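Local coordinates for tannase (Fusobacterium nucleatum subsp. nucleatum ATCC 25586, PDB 6YQ4), which probably hydrolyses the galloyl ester bonds of gallotannins, acting as a tannase of the alpha/beta-hydrolase superfamily, at residues 205-210 / 442-447; 297-302 / 452-457; 306-311 / 333-338; 325-330 / 340-345; 435-440 / 465-470. All blocks are in the same frame, centred on the assembly; numbering follows the deposited sequence.

How the interactions relate
The contacts run from the core of the central sheet out to a peripheral helical layer. Interactions 1 and 5 lie about 12 Å apart between centres and share that sheet, in which strands 202-206 and 435-439 are neighbours and 465-469 is outermost. Interaction 2 brings helix 450-461, which links the last two strands, against helix 298-316. The same helix 298-316 carries interaction 3, whose hairpin strand 335-338 pairs with strand 328-330 of interaction 4, their centres about 10 Å apart. Along the chain, interactions 3 and 4 alternate with each other and fall between the segments of interaction 1, so an insertion between two neighbouring sheet strands folds back over the sheet's final strands.

Interaction 1 of 5, residues 205-210 / 442-447; sequences AYCPIT and AIDKDT
C207 and D444 meet side chain to side chain, with C207 CB 3.4 Å from D444 OD2 and nothing but this van der Waals touch between them. A second contact lies further along: the CD1 end of I209 slides past T447 in the opposite direction, 3.9 Å from T447 CG2, while that methyl also sits near the carbonyl O of P208. A water joins the two segments beside it, donating to T210 O at 2.8 Å and also bonded to T447 OG1. Around these contacts the loop is held by its own turn. D444 OD1 accepts the N-H of D446 at 2.9 Å, nearly along the C-O axis, which makes an Asx turn and fixes the carboxylate's rotation. With CG opposite the backbone N (chi1 -172°), OD2 is carried toward C207; this oxygen is hydrogen-bonded to H476 ND1. D446 OD2 is salt-bridged to R246, and I209 touches S166. S166, H476 and D444 are placed as a probable Ser-His-Asp triad, with S166 on a likely GxSxG nucleophile elbow, consistent with the acid loop of an alpha/beta-hydrolase active site.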
# COMPACT_ATOMS: atom_id res chain seq x y z
N ALA A 205 -5.09 3.69 -1.82
CA ALA A 205 -3.84 3.23 -1.21
C ALA A 205 -3.42 4.23 -0.14
O ALA A 205 -3.05 5.36 -0.45
CB ALA A 205 -2.71 3.08 -2.23
N TYR A 206 -3.48 3.79 1.12
CA TYR A 206 -2.95 4.56 2.25
C TYR A 206 -1.51 4.16 2.47
O TYR A 206 -1.19 2.97 2.52
CB TYR A 206 -3.75 4.29 3.52
CG TYR A 206 -5.18 4.73 3.45
CD1 TYR A 206 -6.16 3.89 2.95
CD2 TYR A 206 -5.55 6.02 3.87
CE1 TYR A 206 -7.48 4.30 2.88
CE2 TYR A 206 -6.87 6.44 3.81
CZ TYR A 206 -7.81 5.58 3.31
OH TYR A 206 -9.10 5.99 3.27
N CYS A 207 -0.64 5.17 2.59
CA CYS A 207 0.78 5.09 2.89
C CYS A 207 1.45 3.89 2.23
O CYS A 207 2.10 3.10 2.92
CB CYS A 207 0.98 5.07 4.40
SG CYS A 207 -0.01 3.86 5.36
N PRO A 208 1.32 3.70 0.91
CA PRO A 208 1.85 2.48 0.29
C PRO A 208 3.35 2.35 0.54
O PRO A 208 4.10 3.31 0.35
CB PRO A 208 1.55 2.66 -1.20
CG PRO A 208 1.35 4.14 -1.40
CD PRO A 208 0.80 4.66 -0.09
N ILE A 209 3.78 1.16 0.94
CA ILE A 209 5.20 0.86 1.06
C ILE A 209 5.62 0.16 -0.23
O ILE A 209 5.69 -1.07 -0.25
CB ILE A 209 5.51 -0.00 2.30
CG1 ILE A 209 4.93 0.61 3.59
CG2 ILE A 209 7.01 -0.27 2.48
CD1 ILE A 209 5.40 1.99 3.89
N THR A 210 5.86 0.93 -1.31
CA THR A 210 6.28 0.43 -2.63
C THR A 210 7.63 0.97 -3.06
O THR A 210 8.33 1.65 -2.30
CB THR A 210 5.35 0.81 -3.79
OG1 THR A 210 4.80 2.13 -3.62
CG2 THR A 210 4.34 -0.23 -4.09
N ALA A 442 1.56 13.62 6.70
CA ALA A 442 2.65 14.60 6.78
C ALA A 442 3.67 14.29 7.89
O ALA A 442 4.79 14.79 7.82
CB ALA A 442 2.04 15.99 6.96
N ILE A 443 3.32 13.48 8.90
CA ILE A 443 4.29 13.04 9.90
C ILE A 443 4.55 11.53 9.80
O ILE A 443 5.00 10.92 10.76
CB ILE A 443 3.89 13.43 11.33
CG1 ILE A 443 2.60 12.74 11.77
CG2 ILE A 443 3.81 14.92 11.49
CD1 ILE A 443 2.25 12.96 13.21
N ASP A 444 4.26 10.94 8.64
CA ASP A 444 4.50 9.52 8.39
C ASP A 444 5.95 9.33 7.95
O ASP A 444 6.35 9.76 6.87
CB ASP A 444 3.54 9.01 7.32
CG ASP A 444 3.59 7.50 7.13
OD1 ASP A 444 4.63 6.86 7.42
OD2 ASP A 444 2.56 6.94 6.71
N LYS A 445 6.74 8.65 8.79
CA LYS A 445 8.14 8.42 8.47
C LYS A 445 8.43 6.94 8.28
O LYS A 445 9.60 6.54 8.32
CB LYS A 445 9.04 9.02 9.53
CG LYS A 445 8.84 10.52 9.68
CD LYS A 445 9.78 11.09 10.75
CE LYS A 445 9.60 12.59 10.90
NZ LYS A 445 10.07 13.03 12.24
N ASP A 446 7.41 6.12 8.02
CA ASP A 446 7.66 4.72 7.69
C ASP A 446 8.27 4.59 6.32
O ASP A 446 9.00 3.62 6.06
CB ASP A 446 6.38 3.90 7.79
CG ASP A 446 6.06 3.51 9.25
OD1 ASP A 446 5.83 4.40 10.10
OD2 ASP A 446 6.03 2.30 9.53
N THR A 447 7.98 5.54 5.44
CA THR A 447 8.66 5.66 4.16
C THR A 447 8.74 7.14 3.82
O THR A 447 8.06 7.98 4.41
CB THR A 447 7.95 4.89 3.04
OG1 THR A 447 8.79 4.89 1.88
CG2 THR A 447 6.61 5.50 2.68
O HOH W 1 8.55 2.54 0.36

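Interaction 2 of 5, residues 297-302 / 452-457; sequences GSFKTY and PAILAL
F299 and Y302 project from one helix onto I454, A453 and L457 of another, and the whole interface is carbon packing. Apolar contacts between ring carbons and aliphatic carbons come first. F299 presents the outer end of its ring: CZ comes within 3.9 Å of I454 CG1, the two side chains crossing at about a right angle, and CE1 lies 3.9 Å from L457 CD1, which sits at the ring edge in its plane. Y302 adds a similar edge contact, its CE2 standing 4.3 Å from A453 CB. The second kind is CH-pi. The branched end of L457 reaches along Y302 in the opposite direction, and its CD2 lies 4.2 Å from the centroid of the Y302 ring, 30° off the normal and thus off-centre toward the phenol end. That methyl is also 3.7 Å from Y302 OH. L457 therefore splits its two methyls: CD1 is near both F299 CE1 and Y302 CE2, and CD2 rides on Y302 alone. Both aromatic rings are carried outward by a CG set opposite the backbone N, from positions about one helical turn apart. The axes of helix segments 298-302 and 452-457 pass 12.1 Å apart at 100°, a wide separation filled by these large side chains. Helix 259-279 closes another side, with L276 against both F299 and I454, while A456 touches V466 and F468 of strand 465-469, seating helix 450-461 between the sheet and helix 298-316.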
# COMPACT_ATOMS: atom_id res chain seq x y z
N GLY A 297 16.66 21.10 -6.22
CA GLY A 297 16.10 21.35 -7.54
C GLY A 297 14.60 21.27 -7.47
O GLY A 297 14.01 21.20 -6.39
N SER A 298 13.96 21.22 -8.64
CA SER A 298 12.51 21.41 -8.68
C SER A 298 11.76 20.30 -7.96
O SER A 298 10.65 20.54 -7.46
CB SER A 298 12.03 21.52 -10.12
OG SER A 298 12.54 20.44 -10.88
N PHE A 299 12.32 19.08 -7.91
CA PHE A 299 11.57 18.00 -7.28
C PHE A 299 11.37 18.27 -5.80
O PHE A 299 10.27 18.05 -5.27
CB PHE A 299 12.24 16.64 -7.46
CG PHE A 299 11.51 15.52 -6.75
CD1 PHE A 299 10.29 15.06 -7.22
CD2 PHE A 299 12.03 14.95 -5.58
CE1 PHE A 299 9.58 14.02 -6.54
CE2 PHE A 299 11.35 13.92 -4.91
CZ PHE A 299 10.13 13.45 -5.39
N LYS A 300 12.42 18.75 -5.13
CA LYS A 300 12.33 19.16 -3.73
C LYS A 300 11.34 20.32 -3.54
O LYS A 300 10.62 20.37 -2.54
CB LYS A 300 13.72 19.55 -3.21
CG LYS A 300 13.71 20.29 -1.86
CD LYS A 300 15.12 20.46 -1.28
CE LYS A 300 15.80 19.11 -1.09
NZ LYS A 300 17.19 19.24 -0.54
N THR A 301 11.32 21.26 -4.50
CA THR A 301 10.34 22.36 -4.46
C THR A 301 8.92 21.83 -4.65
O THR A 301 7.97 22.34 -4.04
CB THR A 301 10.69 23.41 -5.53
OG1 THR A 301 11.93 24.05 -5.19
CG2 THR A 301 9.61 24.48 -5.67
N TYR A 302 8.76 20.81 -5.49
CA TYR A 302 7.47 20.15 -5.61
C TYR A 302 7.02 19.54 -4.28
O TYR A 302 5.87 19.71 -3.87
CB TYR A 302 7.54 19.07 -6.70
CG TYR A 302 6.29 18.24 -6.81
CD1 TYR A 302 5.20 18.70 -7.53
CD2 TYR A 302 6.19 17.01 -6.20
CE1 TYR A 302 4.05 17.96 -7.62
CE2 TYR A 302 5.05 16.26 -6.28
CZ TYR A 302 3.99 16.74 -7.00
OH TYR A 302 2.85 15.98 -7.10
N PRO A 452 5.48 7.86 -2.36
CA PRO A 452 4.11 8.01 -2.87
C PRO A 452 3.96 9.19 -3.82
O PRO A 452 3.19 9.08 -4.80
CB PRO A 452 3.25 8.18 -1.60
CG PRO A 452 4.20 8.63 -0.51
CD PRO A 452 5.52 7.96 -0.88
N ALA A 453 4.67 10.30 -3.59
CA ALA A 453 4.66 11.42 -4.55
C ALA A 453 5.11 10.97 -5.93
O ALA A 453 4.49 11.33 -6.95
CB ALA A 453 5.56 12.57 -4.08
N ILE A 454 6.21 10.20 -6.00
CA ILE A 454 6.69 9.69 -7.29
C ILE A 454 5.66 8.78 -7.94
O ILE A 454 5.46 8.81 -9.16
CB ILE A 454 8.04 8.97 -7.11
CG1 ILE A 454 9.18 9.98 -6.99
CG2 ILE A 454 8.28 7.95 -8.23
CD1 ILE A 454 10.44 9.30 -6.45
N LEU A 455 4.97 7.94 -7.15
CA LEU A 455 3.89 7.14 -7.73
C LEU A 455 2.81 8.04 -8.31
O LEU A 455 2.37 7.85 -9.46
CB LEU A 455 3.30 6.22 -6.68
CG LEU A 455 2.11 5.34 -7.04
CD1 LEU A 455 2.56 4.21 -7.92
CD2 LEU A 455 1.51 4.79 -5.76
N ALA A 456 2.37 9.02 -7.53
CA ALA A 456 1.36 9.96 -7.97
C ALA A 456 1.79 10.71 -9.23
O ALA A 456 0.99 10.91 -10.15
CB ALA A 456 1.03 10.92 -6.82
N LEU A 457 3.07 11.08 -9.34
CA LEU A 457 3.49 11.81 -10.54
C LEU A 457 3.45 10.92 -11.76
O LEU A 457 3.07 11.37 -12.86
CB LEU A 457 4.89 12.39 -10.36
CG LEU A 457 5.01 13.57 -9.40
CD1 LEU A 457 6.43 13.67 -8.79
CD2 LEU A 457 4.62 14.81 -10.12

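Interaction 3 of 5, residues 306-311 / 333-338; sequences IIRNSA and NKVVAV
R308 leans its aliphatic stem along V335 and V338 of the strand. Starting at CB, it meets V338 CG2 at 3.7 Å, a methyl that also presses on the R308 backbone at CA. Next, CG comes to 3.4 Å from V335 O and 3.7 Å from V335 CG1, the two side chains sliding past each other in opposite directions. CD then passes 3.9 Å from V336 O. A bend at chi3 (74°) turns the end of the chain back, and the guanidinium returns to its own helix: NH2 donates to N309 OD1 at 3.3 Å, nearly in the guanidinium plane, and NE makes a weak bond to the same oxygen. On the flank, the I307 and V338 side chains cross at about a right angle, I307 CG2 4.0 Å from V338 CG1, and A311 CB touches V335 CG2 at 4.2 Å. The strand holds a classic beta bulge, V336 and A337 both facing T329 of the partner strand 328-330. Chemically, the side chains of the two segments meet through hydrocarbon, with V335 N bonded to N312 OD1 just beyond: the arginine spends its methylenes on the valines and keeps its charge at the margin, tied to N309, so the polar end makes no bond to the strand.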
# COMPACT_ATOMS: atom_id res chain seq x y z
N ILE A 306 3.55 20.25 -1.57
CA ILE A 306 2.65 19.29 -0.92
C ILE A 306 2.50 19.63 0.56
O ILE A 306 1.40 19.61 1.11
CB ILE A 306 3.17 17.86 -1.10
CG1 ILE A 306 3.08 17.42 -2.54
CG2 ILE A 306 2.41 16.87 -0.23
CD1 ILE A 306 3.79 16.09 -2.69
N ILE A 307 3.62 19.90 1.24
CA ILE A 307 3.55 20.22 2.66
C ILE A 307 2.86 21.56 2.86
O ILE A 307 1.97 21.69 3.72
CB ILE A 307 4.95 20.18 3.30
CG1 ILE A 307 5.56 18.77 3.20
CG2 ILE A 307 4.91 20.59 4.77
CD1 ILE A 307 4.76 17.72 3.93
N ARG A 308 3.22 22.58 2.06
CA ARG A 308 2.55 23.88 2.15
C ARG A 308 1.05 23.72 2.02
O ARG A 308 0.28 24.30 2.79
CB ARG A 308 3.06 24.82 1.06
CG ARG A 308 2.38 26.20 1.06
CD ARG A 308 2.51 26.96 -0.28
NE ARG A 308 1.65 26.39 -1.31
CZ ARG A 308 1.77 26.64 -2.61
NH1 ARG A 308 2.73 27.44 -3.05
NH2 ARG A 308 0.92 26.07 -3.48
N ASN A 309 0.62 22.92 1.04
CA ASN A 309 -0.80 22.68 0.86
C ASN A 309 -1.40 21.96 2.05
O ASN A 309 -2.51 22.28 2.48
CB ASN A 309 -1.03 21.89 -0.43
CG ASN A 309 -0.96 22.75 -1.67
OD1 ASN A 309 -0.80 23.99 -1.61
ND2 ASN A 309 -1.08 22.10 -2.81
N SER A 310 -0.67 20.97 2.59
CA SER A 310 -1.14 20.28 3.79
C SER A 310 -1.31 21.24 4.97
O SER A 310 -2.36 21.27 5.62
CB SER A 310 -0.18 19.15 4.17
OG SER A 310 -0.57 18.55 5.40
N ALA A 311 -0.26 22.02 5.29
CA ALA A 311 -0.35 22.95 6.43
C ALA A 311 -1.42 24.03 6.22
O ALA A 311 -2.03 24.48 7.19
CB ALA A 311 1.00 23.60 6.69
N ASN A 333 -1.32 34.93 7.67
CA ASN A 333 -1.77 33.66 8.25
C ASN A 333 -2.06 32.62 7.17
O ASN A 333 -2.96 31.78 7.33
CB ASN A 333 -2.97 33.87 9.16
CG ASN A 333 -2.60 33.80 10.62
OD1 ASN A 333 -2.36 32.72 11.16
ND2 ASN A 333 -2.52 34.97 11.27
N LYS A 334 -1.33 32.67 6.07
CA LYS A 334 -1.23 31.56 5.13
C LYS A 334 0.24 31.17 4.99
O LYS A 334 1.12 32.03 4.96
CB LYS A 334 -1.82 31.90 3.76
CG LYS A 334 -3.33 32.12 3.76
CD LYS A 334 -3.74 33.20 2.77
CE LYS A 334 -4.98 33.96 3.24
NZ LYS A 334 -4.63 35.31 3.79
N VAL A 335 0.50 29.87 4.93
CA VAL A 335 1.84 29.39 4.60
C VAL A 335 2.08 29.65 3.12
O VAL A 335 1.33 29.16 2.27
CB VAL A 335 1.99 27.90 4.95
CG1 VAL A 335 3.34 27.36 4.47
CG2 VAL A 335 1.79 27.67 6.45
N VAL A 336 3.10 30.45 2.80
CA VAL A 336 3.43 30.72 1.40
C VAL A 336 4.72 30.04 0.95
O VAL A 336 4.99 30.01 -0.26
CB VAL A 336 3.50 32.24 1.11
CG1 VAL A 336 2.18 32.93 1.48
CG2 VAL A 336 4.69 32.89 1.83
N ALA A 337 5.50 29.48 1.86
CA ALA A 337 6.74 28.79 1.50
C ALA A 337 7.08 27.82 2.61
O ALA A 337 6.79 28.08 3.78
CB ALA A 337 7.90 29.77 1.27
N VAL A 338 7.69 26.69 2.23
CA VAL A 338 8.08 25.62 3.16
C VAL A 338 9.53 25.25 2.86
O VAL A 338 9.83 24.79 1.76
CB VAL A 338 7.19 24.37 3.04
CG1 VAL A 338 7.79 23.20 3.83
CG2 VAL A 338 5.80 24.67 3.51

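Interaction 4 of 5, residues 325-330 / 340-345; sequences KKAFTI and LDVYTH
F328 and Y343 are brought together by different first torsions: F328 sets CG opposite its carbonyl carbon (chi1 -70°), while Y343 swings CG opposite its backbone N (chi1 177°). The two side chains then cross at a slant, F328 CE1 lying 4.0 Å from Y343 CD1. A327 makes the closest approach, its CB pointing toward helix 340-344. That CB lies 3.6 Å from Y343 N and 3.9 Å from Y343 CB, and it also meets V342 CG1 at 3.7 Å. The same methyl of V342 is touched by K326 at the exposed rim, where the lysine CG comes to 3.9 Å and the two side chains cross at about a right angle. The turn that presents A327 is tightened by the bond from F328 N to K325 O, 2.9 Å long. Contact between the segments is thus purely van der Waals. The phenol end of Y343 leaves it altogether, its OH bonding to A442 O in the loop after strand 435-439. Backbone bonding between A327 and N339 adds a link just ahead of helix 340-344. That short helix packs against the turn leading into strand 328-330, while F328 reaches across to V335 and V338 of the antiparallel partner strand 335-338 and to A311, and Y343 rests on I307, so both rings abut helix 298-316.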
# COMPACT_ATOMS: atom_id res chain seq x y z
N LYS A 325 6.25 25.53 12.59
CA LYS A 325 6.34 26.88 12.03
C LYS A 325 7.77 27.31 11.71
O LYS A 325 7.96 28.17 10.85
CB LYS A 325 5.70 27.88 12.99
CG LYS A 325 4.29 27.50 13.45
CD LYS A 325 3.72 28.51 14.47
CE LYS A 325 2.31 29.00 14.09
NZ LYS A 325 1.81 30.13 14.94
N LYS A 326 8.79 26.73 12.34
CA LYS A 326 10.16 27.16 12.05
C LYS A 326 10.58 26.85 10.61
O LYS A 326 11.51 27.49 10.10
CB LYS A 326 11.14 26.53 13.04
CG LYS A 326 11.50 25.07 12.77
CD LYS A 326 12.39 24.46 13.86
CE LYS A 326 13.64 25.29 14.12
NZ LYS A 326 14.61 24.65 15.06
N ALA A 327 9.92 25.92 9.95
CA ALA A 327 10.19 25.63 8.55
C ALA A 327 9.28 26.41 7.59
O ALA A 327 9.40 26.24 6.36
CB ALA A 327 10.04 24.12 8.28
N PHE A 328 8.38 27.24 8.10
CA PHE A 328 7.31 27.82 7.30
C PHE A 328 7.52 29.32 7.12
O PHE A 328 7.95 30.02 8.05
CB PHE A 328 5.95 27.59 7.96
CG PHE A 328 5.50 26.16 7.94
CD1 PHE A 328 6.15 25.22 7.16
CD2 PHE A 328 4.41 25.76 8.70
CE1 PHE A 328 5.73 23.90 7.14
CE2 PHE A 328 3.99 24.43 8.68
CZ PHE A 328 4.64 23.50 7.90
N THR A 329 7.21 29.82 5.93
CA THR A 329 7.01 31.25 5.71
C THR A 329 5.52 31.53 5.75
O THR A 329 4.77 31.09 4.87
CB THR A 329 7.61 31.74 4.40
OG1 THR A 329 9.00 31.42 4.35
CG2 THR A 329 7.46 33.25 4.32
N ILE A 330 5.10 32.27 6.77
CA ILE A 330 3.70 32.61 7.01
C ILE A 330 3.55 34.12 6.91
O ILE A 330 4.28 34.86 7.57
CB ILE A 330 3.24 32.12 8.39
CG1 ILE A 330 3.33 30.59 8.45
CG2 ILE A 330 1.84 32.63 8.69
CD1 ILE A 330 3.07 30.03 9.81
N LEU A 340 11.78 22.66 2.94
CA LEU A 340 11.58 21.22 3.12
C LEU A 340 12.68 20.59 3.98
O LEU A 340 12.39 19.71 4.80
CB LEU A 340 11.50 20.51 1.77
CG LEU A 340 11.10 19.04 1.94
CD1 LEU A 340 9.58 18.87 2.23
CD2 LEU A 340 11.55 18.19 0.75
N ASP A 341 13.93 21.02 3.80
CA ASP A 341 15.02 20.48 4.61
C ASP A 341 14.73 20.67 6.10
O ASP A 341 14.77 19.72 6.88
CB ASP A 341 16.34 21.16 4.24
CG ASP A 341 16.93 20.63 2.94
OD1 ASP A 341 16.38 19.65 2.37
OD2 ASP A 341 17.95 21.21 2.50
N VAL A 342 14.44 21.91 6.50
CA VAL A 342 14.12 22.19 7.90
C VAL A 342 12.94 21.34 8.36
O VAL A 342 12.93 20.80 9.48
CB VAL A 342 13.85 23.69 8.10
CG1 VAL A 342 13.51 23.99 9.57
CG2 VAL A 342 15.04 24.52 7.63
N TYR A 343 11.94 21.18 7.48
CA TYR A 343 10.72 20.47 7.87
C TYR A 343 11.02 19.01 8.23
O TYR A 343 10.40 18.46 9.14
CB TYR A 343 9.69 20.54 6.73
CG TYR A 343 8.41 19.75 7.02
CD1 TYR A 343 7.41 20.30 7.82
CD2 TYR A 343 8.23 18.46 6.52
CE1 TYR A 343 6.25 19.58 8.10
CE2 TYR A 343 7.07 17.73 6.80
CZ TYR A 343 6.09 18.30 7.59
OH TYR A 343 4.92 17.61 7.84
N THR A 344 11.95 18.38 7.52
CA THR A 344 12.22 16.96 7.71
C THR A 344 13.14 16.68 8.89
O THR A 344 13.26 15.51 9.29
CB THR A 344 12.82 16.38 6.43
OG1 THR A 344 13.86 17.24 5.95
CG2 THR A 344 11.76 16.28 5.36
N HIS A 345 13.78 17.71 9.45
CA HIS A 345 14.68 17.55 10.59
C HIS A 345 13.99 17.83 11.92
O HIS A 345 14.68 18.02 12.93
CB HIS A 345 15.89 18.47 10.42
CG HIS A 345 16.91 17.93 9.48
ND1 HIS A 345 16.59 17.45 8.23
CD2 HIS A 345 18.25 17.76 9.62
CE1 HIS A 345 17.69 17.02 7.63
NE2 HIS A 345 18.71 17.20 8.46

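Interaction 5 of 5, residues 435-440 / 465-470; sequences YWRIRH and IVNFAA
R439 grips N467 end-on across two parallel strands, in the closely packed middle of the contact. NH2 reaches N467 OD1 at 2.9 Å and NH1 the same oxygen at 3.1 Å, both approaching from one face of the amide, whose plane stands 28° from that of the guanidinium. A bend at chi2 (-57°) turns the guanidinium across toward strand 465-469, where NH1 also bonds to I438 O of its own strand at 2.9 Å. The flat group is then sandwiched: A469 CB lies 3.4 Å above one face, off-centre, and the guanidinium of R437 lies over the other, itself paired with D481. On the other side of the sheet I438 CG2 presses on F468 CD1 at 3.5 Å. The central backbone ladder matches this, with N467 N donating to W436 O at 2.8 Å and I438 N to N467 O at 2.9 Å. Past the middle the bond from A469 N to I438 O is weak, and toward the start of the strands the fit loosens too. The bond from W436 N to I465 O is weak, the Y435 ring merely lies alongside I465, and I465 itself is exposed, as 465-469 is the outermost strand. W436 and I438 face helix 450-461, touching L459 and L455. The two strands and that helix form a beta-alpha-beta crossover at the end of the sheet. It is the arrangement of the final strands of an alpha/beta-hydrolase, with the probable triad residues D444 and H476 on the loops that follow them.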
# COMPACT_ATOMS: atom_id res chain seq x y z
N TYR A 435 -8.67 5.54 -11.96
CA TYR A 435 -8.83 6.37 -10.77
C TYR A 435 -8.00 5.86 -9.59
O TYR A 435 -7.96 4.66 -9.31
CB TYR A 435 -10.30 6.44 -10.37
CG TYR A 435 -11.22 6.86 -11.48
CD1 TYR A 435 -11.31 8.20 -11.85
CD2 TYR A 435 -11.99 5.92 -12.15
CE1 TYR A 435 -12.14 8.60 -12.87
CE2 TYR A 435 -12.84 6.30 -13.15
CZ TYR A 435 -12.91 7.66 -13.52
OH TYR A 435 -13.75 8.07 -14.51
N TRP A 436 -7.34 6.79 -8.90
CA TRP A 436 -6.33 6.51 -7.89
C TRP A 436 -6.47 7.52 -6.77
O TRP A 436 -6.44 8.72 -7.03
CB TRP A 436 -4.89 6.59 -8.46
CG TRP A 436 -4.67 5.64 -9.60
CD1 TRP A 436 -5.21 5.70 -10.87
CD2 TRP A 436 -3.86 4.46 -9.57
NE1 TRP A 436 -4.79 4.62 -11.61
CE2 TRP A 436 -3.97 3.85 -10.83
CE3 TRP A 436 -3.07 3.85 -8.58
CZ2 TRP A 436 -3.28 2.67 -11.14
CZ3 TRP A 436 -2.39 2.70 -8.90
CH2 TRP A 436 -2.50 2.11 -10.16
N ARG A 437 -6.61 7.03 -5.54
CA ARG A 437 -6.60 7.88 -4.35
C ARG A 437 -5.44 7.42 -3.46
O ARG A 437 -5.37 6.24 -3.08
CB ARG A 437 -7.94 7.82 -3.60
CG ARG A 437 -8.07 8.88 -2.52
CD ARG A 437 -9.26 8.58 -1.67
NE ARG A 437 -9.60 9.65 -0.73
CZ ARG A 437 -9.42 9.59 0.59
NH1 ARG A 437 -8.86 8.51 1.15
NH2 ARG A 437 -9.80 10.61 1.35
N ILE A 438 -4.55 8.35 -3.15
CA ILE A 438 -3.28 8.06 -2.49
C ILE A 438 -3.16 9.03 -1.32
O ILE A 438 -3.42 10.23 -1.48
CB ILE A 438 -2.09 8.20 -3.46
CG1 ILE A 438 -2.13 7.13 -4.55
CG2 ILE A 438 -0.78 8.11 -2.76
CD1 ILE A 438 -1.15 7.43 -5.69
N ARG A 439 -2.83 8.50 -0.15
CA ARG A 439 -2.69 9.29 1.07
C ARG A 439 -1.38 8.92 1.72
O ARG A 439 -1.08 7.73 1.87
CB ARG A 439 -3.84 9.04 2.07
CG ARG A 439 -5.20 9.69 1.72
CD ARG A 439 -5.09 11.22 1.55
NE ARG A 439 -6.34 11.86 1.13
CZ ARG A 439 -6.70 12.06 -0.14
NH1 ARG A 439 -5.92 11.67 -1.14
NH2 ARG A 439 -7.85 12.67 -0.42
N HIS A 440 -0.61 9.92 2.12
CA HIS A 440 0.56 9.66 2.96
C HIS A 440 0.67 10.79 3.96
O HIS A 440 0.81 11.95 3.56
CB HIS A 440 1.84 9.54 2.13
CG HIS A 440 3.05 9.22 2.95
ND1 HIS A 440 3.52 7.93 3.12
CD2 HIS A 440 3.86 10.01 3.69
CE1 HIS A 440 4.58 7.95 3.91
NE2 HIS A 440 4.81 9.20 4.26
N ILE A 465 -6.42 9.73 -13.50
CA ILE A 465 -6.97 10.71 -12.58
C ILE A 465 -6.52 10.33 -11.18
O ILE A 465 -6.80 9.22 -10.71
CB ILE A 465 -8.51 10.79 -12.70
CG1 ILE A 465 -8.96 11.66 -13.89
CG2 ILE A 465 -9.08 11.45 -11.48
CD1 ILE A 465 -8.59 11.17 -15.26
N VAL A 466 -5.81 11.24 -10.51
CA VAL A 466 -5.10 10.96 -9.27
C VAL A 466 -5.53 11.95 -8.19
O VAL A 466 -5.44 13.16 -8.39
CB VAL A 466 -3.58 11.03 -9.47
CG1 VAL A 466 -2.86 10.98 -8.14
CG2 VAL A 466 -3.11 9.90 -10.40
N ASN A 467 -5.95 11.43 -7.03
CA ASN A 467 -6.30 12.25 -5.86
C ASN A 467 -5.28 11.95 -4.75
O ASN A 467 -5.39 10.94 -4.05
CB ASN A 467 -7.74 11.97 -5.42
CG ASN A 467 -8.21 12.89 -4.31
OD1 ASN A 467 -7.53 13.09 -3.31
ND2 ASN A 467 -9.40 13.43 -4.47
N PHE A 468 -4.31 12.86 -4.57
CA PHE A 468 -3.15 12.71 -3.71
C PHE A 468 -3.07 13.87 -2.74
O PHE A 468 -3.28 15.02 -3.11
CB PHE A 468 -1.86 12.63 -4.51
CG PHE A 468 -0.59 12.58 -3.65
CD1 PHE A 468 -0.38 11.56 -2.75
CD2 PHE A 468 0.40 13.53 -3.81
CE1 PHE A 468 0.79 11.50 -1.99
CE2 PHE A 468 1.59 13.47 -3.03
CZ PHE A 468 1.77 12.46 -2.12
N ALA A 469 -2.72 13.54 -1.49
CA ALA A 469 -2.81 14.44 -0.35
C ALA A 469 -1.94 13.87 0.77
O ALA A 469 -1.86 12.65 0.96
CB ALA A 469 -4.26 14.58 0.14
N ALA A 470 -1.30 14.77 1.51
CA ALA A 470 -0.55 14.43 2.72
C ALA A 470 -1.28 15.06 3.90
O ALA A 470 -1.02 16.22 4.25
CB ALA A 470 0.89 14.91 2.64